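Local coordinates for phosphodiesterase (Pseudomonas aeruginosa, PDB 4G75), which is a colicin M-like bacteriocin that probably kills rival bacteria by magnesium-dependent hydrolysis of the lipid precursor of peptidoglycan, at residues Ala12-Gly15 with Ala19-Tyr22; Ala27-Pro32 with Val37-Lys42; Pro176-Val181 with Trp230-Glu235; Asp193-Tyr198 with Arg237-Leu242. All coordinates share one frame; numbering follows the deposited sequence. Where two conformers were deposited one is given.

The four contacts fall into two groups on opposite sides of the centre of the chain. Interactions 1 and 2 lie in series near the N-terminus, their centres 12 Å apart, and are joined through helix 18-24: the carbonyl oxygen of Tyr22, in interaction 1, receives hydrogen bonds from Trp29 and Asn28 of interaction 2. Interactions 3 and 4, with centres 16 Å apart, share strand 229-243 and belong to the colicin M family region; their segments alternate along the chain. Only interaction 4 carries a magnesium ligand, Asp241. The centres of interactions 1 and 3 are 52 Å apart, and interactions 2 and 4 come no nearer than about 28 Å between nearest atoms.

Interaction 1 of 4, residues Ala12-Gly15 with Ala19-Tyr22; sequences AGQG and AYNY. With EDO (1,2-ethanediol), chain I.
Gln14 meets the ring of Tyr20 with its CB methylene, which sits over the centre of one face, 3.5 Å from the ring centroid and 5° off the normal, a textbook CH-pi contact. The carbonyl oxygen of Gln14 comes down toward the rim of the same ring, 3.2 Å from Tyr20 CD2. Farther out, Gln14 NE2 lies 3.6 Å from Tyr20 CE1, the amide and ring planes being moderately inclined. Beside this packing runs the polar link of the contact. Asn21 ND2 gives a hydrogen bond of 3.1 Å to Gly15 O, fairly straight at the hydrogen (162°); the acceptor lies close to the amide plane of Asn21, whereas the donor stands above the plane of the Gly15 carbonyl.

Tyr20 is brought to Gln14 by a first torsion that sets CG opposite the backbone N (chi1 167°). An ethanediol, probably from the crystallisation liquor, bridges the backbone and side chain of Gln14: its O1 accepts a bond from Gln14 N and donates one to Gln14 OE1, 2.9 Å away. The diol is also bonded to Gln44 of helix 34-49, and Ile40 of that helix touches Tyr20. The 3-10 segment is therefore tied to helix 18-24 by dispersion over one ring face and by a single direct hydrogen bond, in a surface contact.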
loop_
_atom_site.group_PDB
_atom_site.type_symbol
_atom_site.label_atom_id
_atom_site.label_comp_id
_atom_site.label_asym_id
_atom_site.label_seq_id
_atom_site.Cartn_x
_atom_site.Cartn_y
_atom_site.Cartn_z
ATOM N N ALA A 12 19.471 5.817 -0.687
ATOM C CA ALA A 12 19.091 6.723 -1.760
ATOM C C ALA A 12 19.323 8.188 -1.412
ATOM O O ALA A 12 19.278 8.582 -0.246
ATOM C CB ALA A 12 17.634 6.502 -2.150
ATOM N N GLY A 13 19.561 8.987 -2.444
ATOM C CA GLY A 13 19.747 10.418 -2.287
ATOM C C GLY A 13 19.008 11.183 -3.366
ATOM O O GLY A 13 18.525 10.593 -4.331
ATOM N N GLN A 14 18.910 12.499 -3.197
ATOM C CA GLN A 14 18.186 13.345 -4.143
ATOM C C GLN A 14 18.626 13.100 -5.580
ATOM O O GLN A 14 17.807 13.087 -6.500
ATOM C CB GLN A 14 18.403 14.819 -3.792
ATOM C CG GLN A 14 17.684 15.275 -2.533
ATOM C CD GLN A 14 18.315 16.523 -1.939
ATOM O OE1 GLN A 14 19.493 16.515 -1.565
ATOM N NE2 GLN A 14 17.542 17.602 -1.851
ATOM N N GLY A 15 19.931 12.927 -5.761
ATOM C CA GLY A 15 20.520 12.759 -7.075
ATOM C C GLY A 15 20.144 11.474 -7.782
ATOM O O GLY A 15 20.449 11.305 -8.955
ATOM N N ALA A 19 13.694 13.791 -11.617
ATOM C CA ALA A 19 12.973 15.052 -11.480
ATOM C C ALA A 19 13.792 16.079 -10.706
ATOM O O ALA A 19 13.839 17.254 -11.070
ATOM C CB ALA A 19 11.609 14.829 -10.819
ATOM N N TYR A 20 14.428 15.630 -9.631
ATOM C CA TYR A 20 15.323 16.476 -8.867
ATOM C C TYR A 20 16.464 16.957 -9.757
ATOM O O TYR A 20 16.786 18.147 -9.773
ATOM C CB TYR A 20 15.868 15.728 -7.649
ATOM C CG TYR A 20 17.022 16.435 -6.992
ATOM C CD1 TYR A 20 16.809 17.382 -5.993
ATOM C CD2 TYR A 20 18.329 16.169 -7.381
ATOM C CE1 TYR A 20 17.866 18.034 -5.396
ATOM C CE2 TYR A 20 19.396 16.819 -6.791
ATOM C CZ TYR A 20 19.159 17.752 -5.806
ATOM O OH TYR A 20 20.229 18.389 -5.229
ATOM N N ASN A 21 17.066 16.037 -10.508
ATOM C CA ASN A 21 18.163 16.404 -11.404
ATOM C C ASN A 21 17.743 17.434 -12.447
ATOM O O ASN A 21 18.530 18.304 -12.818
ATOM C CB ASN A 21 18.766 15.168 -12.079
ATOM C CG ASN A 21 19.376 14.208 -11.081
ATOM O OD1 ASN A 21 19.899 14.626 -10.054
ATOM N ND2 ASN A 21 19.308 12.914 -11.376
ATOM N N TYR A 22 16.503 17.334 -12.917
ATOM C CA TYR A 22 15.974 18.308 -13.864
ATOM C C TYR A 22 15.871 19.686 -13.212
ATOM O O TYR A 22 16.203 20.716 -13.817
ATOM C CB TYR A 22 14.604 17.861 -14.385
ATOM C CG TYR A 22 14.088 18.757 -15.482
ATOM C CD1 TYR A 22 14.515 18.598 -16.796
ATOM C CD2 TYR A 22 13.193 19.779 -15.202
ATOM C CE1 TYR A 22 14.048 19.424 -17.807
ATOM C CE2 TYR A 22 12.725 20.612 -16.207
ATOM C CZ TYR A 22 13.161 20.431 -17.505
ATOM O OH TYR A 22 12.695 21.257 -18.504
HETATM C C1 EDO I . 20.556 13.865 -0.345
HETATM O O1 EDO I . 20.898 14.032 -1.728
HETATM C C2 EDO I . 19.206 13.166 -0.250
HETATM O O2 EDO I . 18.778 13.078 1.115
#

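Interaction 2 of 4, residues Ala27-Pro32 with Val37-Lys42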
loop_
_atom_site.group_PDB
_atom_site.type_symbol
_atom_site.label_atom_id
_atom_site.label_comp_id
_atom_site.label_asym_id
_atom_site.label_seq_id
_atom_site.Cartn_x
_atom_site.Cartn_y
_atom_site.Cartn_z
ATOM N N ALA A 27 21.009 24.828 -16.437
ATOM C CA ALA A 27 20.854 25.067 -17.868
ATOM C C ALA A 27 19.388 25.066 -18.276
ATOM O O ALA A 27 19.029 25.632 -19.307
ATOM C CB ALA A 27 21.628 24.035 -18.673
ATOM N N ASN A 28 18.548 24.427 -17.467
ATOM C CA ASN A 28 17.115 24.344 -17.746
ATOM C C ASN A 28 16.341 25.585 -17.329
ATOM O O ASN A 28 15.183 25.753 -17.709
ATOM C CB ASN A 28 16.499 23.132 -17.036
ATOM C CG ASN A 28 16.982 21.818 -17.600
ATOM O OD1 ASN A 28 17.289 21.716 -18.786
ATOM N ND2 ASN A 28 17.049 20.796 -16.751
ATOM N N TRP A 29 16.972 26.444 -16.539
ATOM C CA TRP A 29 16.230 27.490 -15.845
ATOM C C TRP A 29 16.797 28.896 -16.027
ATOM O O TRP A 29 17.676 29.310 -15.285
ATOM C CB TRP A 29 16.138 27.142 -14.361
ATOM C CG TRP A 29 15.537 25.777 -14.132
ATOM C CD1 TRP A 29 16.207 24.622 -13.859
ATOM C CD2 TRP A 29 14.146 25.429 -14.185
ATOM N NE1 TRP A 29 15.321 23.578 -13.724
ATOM C CE2 TRP A 29 14.049 24.049 -13.917
ATOM C CE3 TRP A 29 12.973 26.154 -14.418
ATOM C CZ2 TRP A 29 12.826 23.378 -13.883
ATOM C CZ3 TRP A 29 11.762 25.489 -14.379
ATOM C CH2 TRP A 29 11.697 24.114 -14.115
ATOM N N PRO A 30 16.268 29.636 -17.010
ATOM C CA PRO A 30 16.726 30.997 -17.312
ATOM C C PRO A 30 16.550 31.957 -16.135
ATOM O O PRO A 30 17.284 32.938 -16.038
ATOM C CB PRO A 30 15.809 31.416 -18.470
ATOM C CG PRO A 30 14.607 30.520 -18.332
ATOM C CD PRO A 30 15.205 29.214 -17.935
ATOM N N ALA A 31 15.594 31.676 -15.253
ATOM C CA ALA A 31 15.287 32.586 -14.154
ATOM C C ALA A 31 14.819 31.827 -12.916
ATOM O O ALA A 31 14.473 30.649 -13.002
ATOM C CB ALA A 31 14.231 33.579 -14.585
ATOM N N PRO A 32 14.818 32.498 -11.753
ATOM C CA PRO A 32 14.252 31.852 -10.564
ATOM C C PRO A 32 12.809 31.469 -10.841
ATOM O O PRO A 32 12.082 32.215 -11.504
ATOM C CB PRO A 32 14.311 32.950 -9.502
ATOM C CG PRO A 32 15.393 33.870 -9.963
ATOM C CD PRO A 32 15.337 33.846 -11.462
ATOM N N VAL A 37 11.577 25.083 -8.168
ATOM C CA VAL A 37 11.584 24.709 -6.764
ATOM C C VAL A 37 10.765 23.429 -6.593
ATOM O O VAL A 37 11.145 22.532 -5.836
ATOM C CB VAL A 37 11.000 25.827 -5.884
ATOM C CG1 VAL A 37 10.959 25.388 -4.422
ATOM C CG2 VAL A 37 11.816 27.109 -6.036
ATOM N N GLY A 38 9.658 23.345 -7.327
ATOM C CA GLY A 38 8.810 22.158 -7.296
ATOM C C GLY A 38 9.568 20.912 -7.729
ATOM O O GLY A 38 9.476 19.868 -7.087
ATOM N N TYR A 39 10.318 21.013 -8.820
ATOM C CA TYR A 39 11.136 19.886 -9.266
ATOM C C TYR A 39 12.145 19.468 -8.208
ATOM O O TYR A 39 12.310 18.275 -7.931
ATOM C CB TYR A 39 11.867 20.210 -10.564
ATOM C CG TYR A 39 11.048 19.937 -11.798
ATOM C CD1 TYR A 39 10.949 18.652 -12.309
ATOM C CD2 TYR A 39 10.383 20.962 -12.460
ATOM C CE1 TYR A 39 10.209 18.391 -13.438
ATOM C CE2 TYR A 39 9.641 20.710 -13.594
ATOM C CZ TYR A 39 9.558 19.421 -14.078
ATOM O OH TYR A 39 8.812 19.153 -15.204
ATOM N N ILE A 40 12.847 20.446 -7.639
ATOM C CA ILE A 40 13.822 20.151 -6.599
ATOM C C ILE A 40 13.159 19.429 -5.440
ATOM O O ILE A 40 13.717 18.473 -4.899
ATOM C CB ILE A 40 14.499 21.433 -6.067
ATOM C CG1 ILE A 40 15.436 22.004 -7.126
ATOM C CG2 ILE A 40 15.256 21.142 -4.778
ATOM C CD1 ILE A 40 16.605 21.095 -7.462
ATOM N N SER A 41 11.967 19.882 -5.063
ATOM C CA SER A 41 11.309 19.347 -3.881
ATOM C C SER A 41 10.988 17.847 -4.016
ATOM O O SER A 41 10.911 17.138 -3.016
ATOM C CB SER A 41 10.043 20.147 -3.526
ATOM O OG SER A 41 8.980 19.878 -4.431
ATOM N N LYS A 42 10.813 17.369 -5.244
ATOM C CA LYS A 42 10.510 15.950 -5.467
ATOM C C LYS A 42 11.631 15.030 -4.984
ATOM O O LYS A 42 11.384 13.890 -4.563
ATOM C CB LYS A 42 10.203 15.690 -6.949
ATOM C CG LYS A 42 9.003 16.474 -7.470
ATOM C CD LYS A 42 8.672 16.134 -8.927
ATOM C CE LYS A 42 7.684 17.161 -9.519
ATOM N NZ LYS A 42 6.363 17.151 -8.793
#
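Tyr39 is the residue of helix 34-49 that meets Trp29, a tryptophan in the loop leading from helix 18-24. Ahead of it in the sequence, Val37 has its CB pointing away from the loop, and its carbonyl oxygen accepts the helical hydrogen bond of Ser41 N. Gly38 follows, its carbonyl oxygen receiving a weak hydrogen bond from Lys42 N. At Tyr39 the CD2 side of the ring reaches the benzo end of the indole, with CD2 3.7 Å from Trp29 CZ2 and 3.8 Å from Trp29 CH2. Trp29 has CG opposite its carbonyl carbon (chi1 -55°), which carries the indole toward the helix, and Tyr39 CD2 comes in at the indole edge, near its plane. With the planes at 54° and the centroid of the six-membered indole ring 5.8 Å from that of the phenol, the pair is oblique.

Two consecutive helices, 18-24 and 34-49, are bridged here by an aromatic group on the protein surface: Tyr22 of the first helix also packs on Tyr39, while its carbonyl oxygen accepts the indole N-H of Trp29. That bond fixes the pyrrole side of the indole, and the benzo side meets the tyrosine. Tyr118 packs against Tyr39 as well. Next along, Ile40 touches Tyr20 and Asn24. Ser41 OG donates to Gly38 O, 2.7 Å away, and is also bonded to Arg45. Lys42 NZ forms a salt bridge with Glu84 of helix 81-102.

Interaction 3 of 4, residues Pro176-Val181 with Trp230-Glu235; sequences PQFIGV and WSFRGE
Helix 176-184 lies against strand 229-243 at a distance that only side chains span, the CA atoms of Phe178 and Phe232 being 10.1 Å apart. Phe178 crosses this gap, its CG set opposite the backbone N (chi1 -178°), and its ring meets two aromatic residues of the strand. Toward Phe232 it presents an edge: CE1 stands 4.0 Å from Phe232 CG, over one face and displaced toward the rim. With the edge of Phe178 directed at that face and the planes 66° apart, the pair is edge-to-face. Gly234 N lies over the other face of Phe232.

The far end of the Phe178 ring meets Trp230. Here Phe178 CZ is 3.8 Å from Trp230 CZ3, which lies at the phenylalanine edge near its plane, and Phe178 CE2 is 3.9 Å from Trp230 CH2. The two side chains come from opposite directions, and their ring planes are 56° apart, an oblique pair. No hydrogen bond joins the segments, so the cluster is held by aromatic and apolar packing alone.

Val192 of strand 188-199 and Ile218 of strand 213-224 border Phe232. Phe178 also touches Phe194 of strand 188-199 and Ile287 of strand 283-290, and through it the helix packs on the mixed sheet.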
loop_
_atom_site.group_PDB
_atom_site.type_symbol
_atom_site.label_atom_id
_atom_site.label_comp_id
_atom_site.label_asym_id
_atom_site.label_seq_id
_atom_site.Cartn_x
_atom_site.Cartn_y
_atom_site.Cartn_z
ATOM N N PRO A 176 -7.294 -21.002 16.801
ATOM C CA PRO A 176 -8.282 -21.681 17.643
ATOM C C PRO A 176 -9.387 -22.366 16.837
ATOM O O PRO A 176 -9.851 -23.430 17.243
ATOM C CB PRO A 176 -8.854 -20.536 18.481
ATOM C CG PRO A 176 -7.688 -19.610 18.627
ATOM C CD PRO A 176 -6.985 -19.650 17.295
ATOM N N GLN A 177 -9.794 -21.788 15.709
ATOM C CA GLN A 177 -10.842 -22.419 14.912
ATOM C C GLN A 177 -10.347 -23.739 14.344
ATOM O O GLN A 177 -11.073 -24.732 14.327
ATOM C CB GLN A 177 -11.313 -21.506 13.785
ATOM C CG GLN A 177 -12.057 -20.281 14.267
ATOM C CD GLN A 177 -12.596 -19.454 13.123
ATOM O OE1 GLN A 177 -12.051 -18.402 12.795
ATOM N NE2 GLN A 177 -13.667 -19.934 12.497
ATOM N N PHE A 178 -9.100 -23.752 13.892
ATOM C CA PHE A 178 -8.532 -24.996 13.392
ATOM C C PHE A 178 -8.357 -26.023 14.504
ATOM O O PHE A 178 -8.699 -27.189 14.330
ATOM C CB PHE A 178 -7.212 -24.776 12.664
ATOM C CG PHE A 178 -6.643 -26.039 12.097
ATOM C CD1 PHE A 178 -7.113 -26.538 10.895
ATOM C CD2 PHE A 178 -5.675 -26.753 12.785
ATOM C CE1 PHE A 178 -6.617 -27.718 10.374
ATOM C CE2 PHE A 178 -5.174 -27.935 12.271
ATOM C CZ PHE A 178 -5.646 -28.417 11.060
ATOM N N ILE A 179 -7.820 -25.594 15.640
ATOM C CA ILE A 179 -7.668 -26.507 16.769
ATOM C C ILE A 179 -9.025 -27.108 17.127
ATOM O O ILE A 179 -9.134 -28.305 17.372
ATOM C CB ILE A 179 -7.034 -25.823 18.000
ATOM C CG1 ILE A 179 -5.650 -25.280 17.656
ATOM C CG2 ILE A 179 -6.954 -26.799 19.185
ATOM C CD1 ILE A 179 -5.076 -24.346 18.707
ATOM N N GLY A 180 -10.061 -26.273 17.130
ATOM C CA GLY A 180 -11.407 -26.739 17.405
ATOM C C GLY A 180 -11.880 -27.766 16.394
ATOM O O GLY A 180 -12.446 -28.799 16.758
ATOM N N VAL A 181 -11.652 -27.480 15.117
ATOM C CA VAL A 181 -12.042 -28.396 14.050
ATOM C C VAL A 181 -11.280 -29.710 14.162
ATOM O O VAL A 181 -11.835 -30.786 13.952
ATOM C CB VAL A 181 -11.803 -27.773 12.652
ATOM C CG1 VAL A 181 -11.865 -28.839 11.572
ATOM C CG2 VAL A 181 -12.820 -26.680 12.380
ATOM N N TRP A 230 -2.923 -37.192 11.994
ATOM C CA TRP A 230 -3.855 -36.380 11.230
ATOM C C TRP A 230 -3.096 -35.588 10.175
ATOM O O TRP A 230 -1.899 -35.320 10.312
ATOM C CB TRP A 230 -4.670 -35.463 12.148
ATOM C CG TRP A 230 -3.862 -34.397 12.830
ATOM C CD1 TRP A 230 -3.354 -34.433 14.098
ATOM C CD2 TRP A 230 -3.478 -33.133 12.280
ATOM N NE1 TRP A 230 -2.676 -33.267 14.369
ATOM C CE2 TRP A 230 -2.735 -32.455 13.268
ATOM C CE3 TRP A 230 -3.692 -32.508 11.046
ATOM C CZ2 TRP A 230 -2.197 -31.184 13.058
ATOM C CZ3 TRP A 230 -3.157 -31.244 10.839
ATOM C CH2 TRP A 230 -2.418 -30.599 11.840
ATOM N N SER A 231 -3.786 -35.230 9.104
ATOM C CA SER A 231 -3.187 -34.381 8.096
ATOM C C SER A 231 -4.254 -33.467 7.527
ATOM O O SER A 231 -5.444 -33.811 7.501
ATOM C CB SER A 231 -2.535 -35.218 6.991
ATOM O OG SER A 231 -3.481 -36.067 6.372
ATOM N N PHE A 232 -3.832 -32.283 7.108
ATOM C CA PHE A 232 -4.738 -31.353 6.460
ATOM C C PHE A 232 -4.108 -30.794 5.202
ATOM O O PHE A 232 -2.982 -30.296 5.224
ATOM C CB PHE A 232 -5.123 -30.211 7.398
ATOM C CG PHE A 232 -5.935 -29.130 6.731
ATOM C CD1 PHE A 232 -7.285 -29.317 6.468
ATOM C CD2 PHE A 232 -5.350 -27.923 6.377
ATOM C CE1 PHE A 232 -8.035 -28.325 5.858
ATOM C CE2 PHE A 232 -6.091 -26.928 5.772
ATOM C CZ PHE A 232 -7.439 -27.124 5.512
ATOM N N ARG A 233 -4.841 -30.897 4.102
ATOM C CA ARG A 233 -4.390 -30.347 2.833
ATOM C C ARG A 233 -5.460 -29.422 2.278
ATOM O O ARG A 233 -6.615 -29.807 2.118
ATOM C CB ARG A 233 -4.091 -31.463 1.832
ATOM C CG ARG A 233 -3.394 -32.667 2.434
ATOM C CD ARG A 233 -2.994 -33.672 1.363
ATOM N NE ARG A 233 -1.591 -33.544 0.978
ATOM C CZ ARG A 233 -1.140 -32.712 0.044
ATOM N NH1 ARG A 233 -1.982 -31.922 -0.609
ATOM N NH2 ARG A 233 0.156 -32.672 -0.237
ATOM N N GLY A 234 -5.080 -28.187 1.997
ATOM C CA GLY A 234 -6.045 -27.250 1.468
ATOM C C GLY A 234 -5.374 -25.944 1.145
ATOM O O GLY A 234 -4.221 -25.918 0.722
ATOM N N GLU A 235 -6.097 -24.854 1.346
ATOM C CA GLU A 235 -5.541 -23.550 1.029
ATOM C C GLU A 235 -6.181 -22.449 1.849
ATOM O O GLU A 235 -7.243 -22.625 2.458
ATOM C CB GLU A 235 -5.680 -23.256 -0.465
ATOM C CG GLU A 235 -7.102 -23.175 -0.951
ATOM C CD GLU A 235 -7.197 -23.135 -2.464
ATOM O OE1 GLU A 235 -6.280 -23.646 -3.138
ATOM O OE2 GLU A 235 -8.192 -22.594 -2.977
#

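Interaction 4 of 4, residues Asp193-Tyr198 with Arg237-Leu242; sequences DFNVPY and RAYDDL. With MG (magnesium ion), chain B; EDO (1,2-ethanediol), chain C.
Asn195 and Tyr239 carry the contact, meeting through one short hydrogen bond between the two polar ends. Tyr239 OH donates to Asn195 OD1 over 2.6 Å. The acceptor lies at the edge of the phenol, in the plane of the ring, and is also 3.2 Å from Tyr239 CE2. Relative to the amide, the hydroxyl stands above the carbonyl plane, 37° out of it, and the amide and ring planes are nearly perpendicular, at 82°. In Tyr239 CG lies opposite the carbonyl carbon (chi1 -64°), which brings the phenol to the asparagine.

An ethanediol, probably from the crystallisation liquor, lies over one face of the phenol, its C1 3.5 Å from Tyr239 CE1. Its O2 takes a 2.9 Å hydrogen bond from Arg237 NE. Arg217, on the intervening strand 213-224, touches both Asn195 and Tyr239, so the bond passes over a strand that pairs with both segments.

Two residues beyond Tyr239, Asp241 OD2 binds the magnesium ion at 2.5 Å. Two waters and the carbonyl oxygens of Val211 and Glu213 complete the five ligands of this metal site, where strand 229-243 nears its end and strand 213-224 begins, within the colicin M family region.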
loop_
_atom_site.group_PDB
_atom_site.type_symbol
_atom_site.label_atom_id
_atom_site.label_comp_id
_atom_site.label_asym_id
_atom_site.label_seq_id
_atom_site.Cartn_x
_atom_site.Cartn_y
_atom_site.Cartn_z
ATOM N N ASP A 193 -13.908 -25.874 6.183
ATOM C CA ASP A 193 -14.213 -24.595 5.562
ATOM C C ASP A 193 -14.641 -23.621 6.652
ATOM O O ASP A 193 -15.758 -23.699 7.167
ATOM C CB ASP A 193 -15.319 -24.770 4.518
ATOM C CG ASP A 193 -15.465 -23.572 3.603
ATOM O OD1 ASP A 193 -14.817 -22.526 3.843
ATOM O OD2 ASP A 193 -16.248 -23.679 2.638
ATOM N N PHE A 194 -13.739 -22.722 7.029
ATOM C CA PHE A 194 -14.065 -21.717 8.032
ATOM C C PHE A 194 -13.430 -20.350 7.751
ATOM O O PHE A 194 -12.491 -20.237 6.966
ATOM C CB PHE A 194 -13.731 -22.214 9.448
ATOM C CG PHE A 194 -12.266 -22.491 9.685
ATOM C CD1 PHE A 194 -11.420 -21.491 10.135
ATOM C CD2 PHE A 194 -11.748 -23.763 9.506
ATOM C CE1 PHE A 194 -10.079 -21.746 10.368
ATOM C CE2 PHE A 194 -10.405 -24.021 9.744
ATOM C CZ PHE A 194 -9.574 -23.010 10.173
ATOM N N ASN A 195 -13.975 -19.316 8.387
ATOM C CA ASN A 195 -13.492 -17.945 8.221
ATOM C C ASN A 195 -12.802 -17.459 9.478
ATOM O O ASN A 195 -13.242 -17.758 10.586
ATOM C CB ASN A 195 -14.661 -17.008 7.883
ATOM C CG ASN A 195 -15.437 -17.466 6.680
ATOM O OD1 ASN A 195 -14.855 -17.887 5.684
ATOM N ND2 ASN A 195 -16.768 -17.407 6.766
ATOM N N VAL A 196 -11.719 -16.713 9.312
ATOM C CA VAL A 196 -10.975 -16.191 10.456
ATOM C C VAL A 196 -10.411 -14.808 10.151
ATOM O O VAL A 196 -9.807 -14.594 9.100
ATOM C CB VAL A 196 -9.811 -17.130 10.895
ATOM C CG1 VAL A 196 -10.011 -18.533 10.361
ATOM C CG2 VAL A 196 -8.455 -16.575 10.472
ATOM N N PRO A 197 -10.617 -13.859 11.073
ATOM C CA PRO A 197 -10.009 -12.539 10.920
ATOM C C PRO A 197 -8.502 -12.654 11.125
ATOM O O PRO A 197 -8.035 -13.474 11.924
ATOM C CB PRO A 197 -10.640 -11.718 12.050
ATOM C CG PRO A 197 -11.854 -12.501 12.480
ATOM C CD PRO A 197 -11.509 -13.933 12.239
ATOM N N TYR A 198 -7.746 -11.836 10.404
ATOM C CA TYR A 198 -6.304 -11.925 10.452
ATOM C C TYR A 198 -5.708 -10.538 10.400
ATOM O O TYR A 198 -5.992 -9.767 9.479
ATOM C CB TYR A 198 -5.780 -12.772 9.291
ATOM C CG TYR A 198 -4.360 -13.246 9.486
ATOM C CD1 TYR A 198 -4.089 -14.432 10.158
ATOM C CD2 TYR A 198 -3.292 -12.508 9.002
ATOM C CE1 TYR A 198 -2.782 -14.875 10.341
ATOM C CE2 TYR A 198 -1.983 -12.932 9.187
ATOM C CZ TYR A 198 -1.736 -14.113 9.860
ATOM O OH TYR A 198 -0.438 -14.538 10.034
ATOM N N ARG A 237 -7.584 -18.618 1.421
ATOM C CA ARG A 237 -8.000 -17.537 0.542
ATOM C C ARG A 237 -8.401 -16.332 1.384
ATOM O O ARG A 237 -8.362 -16.386 2.608
ATOM C CB ARG A 237 -9.148 -17.984 -0.366
ATOM C CG ARG A 237 -8.826 -19.243 -1.159
ATOM C CD ARG A 237 -9.656 -19.345 -2.430
ATOM N NE ARG A 237 -11.066 -19.597 -2.152
ATOM C CZ ARG A 237 -11.583 -20.809 -1.985
ATOM N NH1 ARG A 237 -10.799 -21.877 -2.055
ATOM N NH2 ARG A 237 -12.878 -20.951 -1.737
ATOM N N ALA A 238 -8.779 -15.243 0.725
ATOM C CA ALA A 238 -9.141 -14.039 1.456
ATOM C C ALA A 238 -10.312 -13.342 0.799
ATOM O O ALA A 238 -10.383 -13.256 -0.430
ATOM C CB ALA A 238 -7.953 -13.087 1.543
ATOM N N TYR A 239 -11.210 -12.821 1.628
ATOM C CA TYR A 239 -12.339 -12.049 1.129
ATOM C C TYR A 239 -11.942 -10.621 0.758
ATOM O O TYR A 239 -10.970 -10.072 1.288
ATOM C CB TYR A 239 -13.464 -12.013 2.168
ATOM C CG TYR A 239 -14.066 -13.368 2.478
ATOM C CD1 TYR A 239 -15.149 -13.853 1.756
ATOM C CD2 TYR A 239 -13.550 -14.160 3.493
ATOM C CE1 TYR A 239 -15.705 -15.089 2.037
ATOM C CE2 TYR A 239 -14.098 -15.408 3.783
ATOM C CZ TYR A 239 -15.175 -15.864 3.049
ATOM O OH TYR A 239 -15.736 -17.098 3.332
ATOM N N ASP A 240 -12.705 -10.021 -0.151
ATOM C CA ASP A 240 -12.493 -8.622 -0.494
ATOM C C ASP A 240 -12.545 -7.778 0.766
ATOM O O ASP A 240 -13.305 -8.069 1.694
ATOM C CB ASP A 240 -13.570 -8.113 -1.448
ATOM C CG ASP A 240 -13.509 -8.757 -2.808
ATOM O OD1 ASP A 240 -12.639 -9.616 -3.041
ATOM O OD2 ASP A 240 -14.349 -8.398 -3.658
ATOM N N ASP A 241 -11.771 -6.703 0.777
ATOM C CA ASP A 241 -11.694 -5.849 1.945
ATOM C C ASP A 241 -11.884 -4.393 1.540
ATOM O O ASP A 241 -11.199 -3.894 0.654
ATOM C CB ASP A 241 -10.339 -6.037 2.622
ATOM C CG ASP A 241 -10.378 -5.692 4.087
ATOM O OD1 ASP A 241 -10.917 -6.501 4.869
ATOM O OD2 ASP A 241 -9.873 -4.613 4.452
ATOM N N LEU A 242 -12.813 -3.709 2.196
ATOM C CA LEU A 242 -13.121 -2.327 1.832
ATOM C C LEU A 242 -12.036 -1.347 2.265
ATOM O O LEU A 242 -11.677 -1.294 3.442
ATOM C CB LEU A 242 -14.467 -1.912 2.432
ATOM C CG LEU A 242 -14.932 -0.510 2.054
ATOM C CD1 LEU A 242 -15.309 -0.486 0.587
ATOM C CD2 LEU A 242 -16.102 -0.096 2.923
HETATM MG MG MG B . -9.142 -4.209 6.777
HETATM C C1 EDO C . -13.166 -16.279 -0.051
HETATM O O1 EDO C . -14.250 -17.112 -0.474
HETATM C C2 EDO C . -12.489 -15.728 -1.300
HETATM O O2 EDO C . -12.103 -16.836 -2.121
HETATM O O HOH W 1 -11.530 -4.036 7.654
HETATM O O HOH W 2 -9.199 -1.698 6.443
#